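Local atomic coordinates of glutaredoxin related protein (Sulfolobus solfataricus, PDB entry 4MNN), a protein that probably exchanges thiols and disulfides in other proteins, as an atypical protein disulfide oxidoreductase of the glutaredoxin family built on thioredoxin folds. Residues P73-N76 and S77-R80; E119-Y122 and Q123-Q126. One frame throughout, in Å; residues are numbered along the deposited sequence.

Contact 1: P73-N76 and S77-R80; sequences PFLN and SLVR
Ser77 reaches back one turn of helix 71-83 to Phe74, and on this buried side the packing is close. Ser77 OG sits between its own backbone N and carbonyl carbon (chi1 69°), which brings it back over the carbonyl of Phe74, and it donates to Phe74 O at 2.6 Å, a familiar way to satisfy a buried serine within a helix. The same oxygen accepts the routine helical bond from Leu78 N at 3.1 Å, so two donors grip one carbonyl. Ser77 OG also bonds to Tyr60 OH of strand 57-63, tying the helix to the sheet. Next to it, Phe74 CE2 lies 3.9 Å from Leu78 CD2, while Leu78 CD1 stands over one ring face, offset toward the rim. Leu75 CD2 adds a looser touch on Leu78 CD2 at 4.2 Å, and Phe33 of helix 27-33 packs on all three side chains. The partly exposed side, formed by Asn76 and Arg80, is held less directly. Arg80 N bonds to Asn76 O at 3.0 Å, but Asn76 ND2 and Arg80 NH2 are two donors 3.5 Å apart, with amide and guanidinium planes 82° apart. Both side chains turn to Glu119 OE2 of helix 114-127, Arg80 NH1 by a salt bridge and Asn76 ND2 by a weak hydrogen bond. Two side chains that do not bond each other thus share one acceptor, whose negative charge probably favours their closeness.

Contact 2: E119-Y122 and Q123-Q126; sequences EFLY and QVSQ
Gln123 runs extended beside Glu119, pointing the same way, with its CG on the carbonyl of the preceding turn of helix 114-127. With CG anti to its own carbonyl carbon (chi1 -69°), Gln123 CG rests 3.4 Å from Glu119 O, the carbonyl that also accepts from Gln123 N at 3.2 Å. One residue on, Val124 CG2 lies over one face of the Phe120 ring, offset toward the rim and 4.1 Å from Phe120 CE2; the same methyl approaches Leu121 CD2 at 4.3 Å. One step on, Ser125 OG donates to Tyr122 O at 2.8 Å, and Gln126 N reaches that oxygen at 3.3 Å from the same face of the carbonyl plane.

The next shell fixes these groups. The Tyr122 ring stacks on Tyr60 and packs against Leu133 and Ile135 of strand 131-137, while Leu121 and Ser125 also meet Leu133, so the helix is seated on the sheet within a beta-alpha-beta unit. Arg80 of helix 71-83 packs on Gln123, whose other neighbours are Asn87 and Leu88. An alanine here is likely to open a gap beside Arg80, Asn87 and Leu88 and leave Arg80 with less side-chain contact. Farther along the helix, Gln126 NE2 bonds to Val85 O, and Arg57 NH2 bonds to the carbonyl oxygens of Ser125 and Gln126. A cationic group at these late carbonyls would be expected to complement the negative end of the helix dipole.

In the fold
Contacts 1 and 2 lie on neighbouring helices, 71-83 and 114-127, their centres about 10 Å apart, one in each of the two thioredoxin-like sequence ranges. Their polar junction is Glu119 OE2, 3.2 Å from Arg80 NH1 in a salt bridge and 3.1 Å from Asn76 ND2. Deeper in, Ser77 CB packs 3.8 Å from Tyr122 CD1, and Tyr60 serves both contacts, bonding to Ser77 and stacking on Tyr122. Helix 114-127 starts at Cys114, which forms a disulfide with Cys111 in a thioredoxin-type CxxC pattern, probably the redox site. Pro73 packs on Pro115 close by, so contact 1 borders that region, whereas contact 2 lies farther along the helix.

Contact 1: P73-N76 and S77-R80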
loop_
_atom_site.group_PDB
_atom_site.type_symbol
_atom_site.label_atom_id
_atom_site.label_comp_id
_atom_site.label_asym_id
_atom_site.label_seq_id
_atom_site.Cartn_x
_atom_site.Cartn_y
_atom_site.Cartn_z
ATOM N N PRO A 73 -5.931 -6.616 -2.017
ATOM C CA PRO A 73 -4.782 -6.582 -1.102
ATOM C C PRO A 73 -4.850 -5.331 -0.222
ATOM O O PRO A 73 -4.520 -5.370 0.947
ATOM C CB PRO A 73 -3.575 -6.520 -2.028
ATOM C CG PRO A 73 -4.049 -7.114 -3.278
ATOM C CD PRO A 73 -5.498 -6.767 -3.417
ATOM N N PHE A 74 -5.298 -4.221 -0.796
ATOM C CA PHE A 74 -5.371 -2.963 -0.046
ATOM C C PHE A 74 -6.366 -3.086 1.126
ATOM O O PHE A 74 -6.038 -2.759 2.270
ATOM C CB PHE A 74 -5.774 -1.826 -1.009
ATOM C CG PHE A 74 -6.000 -0.501 -0.323
ATOM C CD1 PHE A 74 -4.924 0.235 0.178
ATOM C CD2 PHE A 74 -7.283 0.005 -0.180
ATOM C CE1 PHE A 74 -5.135 1.477 0.820
ATOM C CE2 PHE A 74 -7.501 1.250 0.467
ATOM C CZ PHE A 74 -6.417 1.971 0.961
ATOM N N LEU A 75 -7.565 -3.589 0.852
ATOM C CA LEU A 75 -8.558 -3.790 1.902
ATOM C C LEU A 75 -8.052 -4.789 2.926
ATOM O O LEU A 75 -8.273 -4.620 4.121
ATOM C CB LEU A 75 -9.882 -4.313 1.315
ATOM C CG LEU A 75 -10.628 -3.279 0.486
ATOM C CD1 LEU A 75 -11.807 -3.927 -0.171
ATOM C CD2 LEU A 75 -11.024 -2.096 1.376
ATOM N N ASN A 76 -7.386 -5.844 2.476
ATOM C CA ASN A 76 -6.846 -6.813 3.409
ATOM C C ASN A 76 -5.836 -6.169 4.344
ATOM O O ASN A 76 -5.742 -6.531 5.527
ATOM C CB ASN A 76 -6.124 -7.929 2.669
ATOM C CG ASN A 76 -6.898 -9.213 2.650
ATOM O OD1 ASN A 76 -8.100 -9.213 2.479
ATOM N ND2 ASN A 76 -6.190 -10.331 2.777
ATOM N N SER A 77 -5.033 -5.251 3.822
ATOM C CA SER A 77 -4.034 -4.643 4.670
ATOM C C SER A 77 -4.697 -3.803 5.725
ATOM O O SER A 77 -4.211 -3.711 6.846
ATOM C CB SER A 77 -3.038 -3.766 3.884
ATOM O OG SER A 77 -3.635 -2.575 3.370
ATOM N N LEU A 78 -5.796 -3.136 5.377
ATOM C CA LEU A 78 -6.471 -2.309 6.381
ATOM C C LEU A 78 -6.928 -3.168 7.571
ATOM O O LEU A 78 -6.775 -2.791 8.741
ATOM C CB LEU A 78 -7.693 -1.645 5.741
ATOM C CG LEU A 78 -7.564 -0.193 5.207
ATOM C CD1 LEU A 78 -6.182 0.181 4.859
ATOM C CD2 LEU A 78 -8.543 0.023 4.060
ATOM N N VAL A 79 -7.533 -4.304 7.255
ATOM C CA VAL A 79 -8.024 -5.192 8.309
ATOM C C VAL A 79 -6.867 -5.744 9.141
ATOM O O VAL A 79 -6.947 -5.787 10.363
ATOM C CB VAL A 79 -8.830 -6.347 7.677
ATOM C CG1 VAL A 79 -9.260 -7.372 8.764
ATOM C CG2 VAL A 79 -10.034 -5.768 6.927
ATOM N N ARG A 80 -5.789 -6.176 8.483
ATOM C CA ARG A 80 -4.647 -6.740 9.214
ATOM C C ARG A 80 -4.010 -5.708 10.133
ATOM O O ARG A 80 -3.708 -5.996 11.293
ATOM C CB ARG A 80 -3.591 -7.292 8.246
ATOM C CG ARG A 80 -4.009 -8.501 7.421
ATOM C CD ARG A 80 -2.774 -9.391 7.092
ATOM N NE ARG A 80 -3.213 -10.631 6.465
ATOM C CZ ARG A 80 -3.288 -10.827 5.151
ATOM N NH1 ARG A 80 -2.928 -9.858 4.301
ATOM N NH2 ARG A 80 -3.782 -11.974 4.686
#

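Contact 2: E119-Y122 and Q123-Q126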
loop_
_atom_site.group_PDB
_atom_site.type_symbol
_atom_site.label_atom_id
_atom_site.label_comp_id
_atom_site.label_asym_id
_atom_site.label_seq_id
_atom_site.Cartn_x
_atom_site.Cartn_y
_atom_site.Cartn_z
ATOM N N GLU A 119 0.763 -7.567 -1.118
ATOM C CA GLU A 119 0.275 -8.156 0.137
ATOM C C GLU A 119 1.402 -8.537 1.084
ATOM O O GLU A 119 1.336 -8.324 2.301
ATOM C CB GLU A 119 -0.569 -9.375 -0.195
ATOM C CG GLU A 119 -1.280 -9.971 1.016
ATOM C CD GLU A 119 -2.712 -10.366 0.679
ATOM O OE1 GLU A 119 -2.916 -11.324 -0.113
ATOM O OE2 GLU A 119 -3.630 -9.707 1.205
ATOM N N PHE A 120 2.451 -9.103 0.503
ATOM C CA PHE A 120 3.630 -9.537 1.234
ATOM C C PHE A 120 4.304 -8.296 1.852
ATOM O O PHE A 120 4.553 -8.250 3.060
ATOM C CB PHE A 120 4.581 -10.262 0.267
ATOM C CG PHE A 120 5.878 -10.694 0.895
ATOM C CD1 PHE A 120 5.939 -11.843 1.677
ATOM C CD2 PHE A 120 7.044 -9.963 0.681
ATOM C CE1 PHE A 120 7.158 -12.274 2.245
ATOM C CE2 PHE A 120 8.262 -10.368 1.235
ATOM C CZ PHE A 120 8.320 -11.531 2.019
ATOM N N LEU A 121 4.522 -7.259 1.046
ATOM C CA LEU A 121 5.177 -6.061 1.583
ATOM C C LEU A 121 4.316 -5.287 2.572
ATOM O O LEU A 121 4.854 -4.696 3.506
ATOM C CB LEU A 121 5.655 -5.153 0.437
ATOM C CG LEU A 121 6.789 -5.787 -0.370
ATOM C CD1 LEU A 121 7.150 -4.863 -1.575
ATOM C CD2 LEU A 121 8.050 -5.993 0.540
ATOM N N TYR A 122 2.989 -5.312 2.407
ATOM C CA TYR A 122 2.109 -4.611 3.365
ATOM C C TYR A 122 2.337 -5.244 4.728
ATOM O O TYR A 122 2.351 -4.554 5.753
ATOM C CB TYR A 122 0.638 -4.766 3.006
ATOM C CG TYR A 122 0.201 -3.957 1.811
ATOM C CD1 TYR A 122 -0.795 -4.442 0.946
ATOM C CD2 TYR A 122 0.757 -2.688 1.560
ATOM C CE1 TYR A 122 -1.242 -3.677 -0.150
ATOM C CE2 TYR A 122 0.324 -1.903 0.458
ATOM C CZ TYR A 122 -0.683 -2.412 -0.380
ATOM O OH TYR A 122 -1.173 -1.658 -1.416
ATOM N N GLN A 123 2.525 -6.560 4.745
ATOM C CA GLN A 123 2.750 -7.234 6.021
ATOM C C GLN A 123 4.132 -6.915 6.570
ATOM O O GLN A 123 4.295 -6.779 7.770
ATOM C CB GLN A 123 2.530 -8.726 5.865
ATOM C CG GLN A 123 1.040 -9.007 5.636
ATOM C CD GLN A 123 0.769 -10.450 5.382
ATOM O OE1 GLN A 123 0.768 -10.903 4.241
ATOM N NE2 GLN A 123 0.549 -11.201 6.454
ATOM N N VAL A 124 5.123 -6.800 5.693
ATOM C CA VAL A 124 6.452 -6.420 6.143
ATOM C C VAL A 124 6.402 -5.005 6.791
ATOM O O VAL A 124 7.040 -4.754 7.833
ATOM C CB VAL A 124 7.444 -6.428 4.957
ATOM C CG1 VAL A 124 8.781 -5.871 5.392
ATOM C CG2 VAL A 124 7.592 -7.843 4.401
ATOM N N SER A 125 5.632 -4.081 6.213
ATOM C CA SER A 125 5.552 -2.716 6.780
ATOM C C SER A 125 4.913 -2.720 8.172
ATOM O O SER A 125 5.173 -1.835 8.994
ATOM C CB SER A 125 4.761 -1.774 5.836
ATOM O OG SER A 125 3.343 -1.928 5.922
ATOM N N GLN A 126 4.081 -3.726 8.426
ATOM C CA GLN A 126 3.432 -3.895 9.740
ATOM C C GLN A 126 4.421 -4.369 10.797
ATOM O O GLN A 126 4.393 -3.910 11.952
ATOM C CB GLN A 126 2.363 -4.972 9.651
ATOM C CG GLN A 126 0.960 -4.518 9.574
ATOM C CD GLN A 126 0.015 -5.714 9.531
ATOM O OE1 GLN A 126 -0.234 -6.272 8.479
ATOM N NE2 GLN A 126 -0.473 -6.123 10.681
#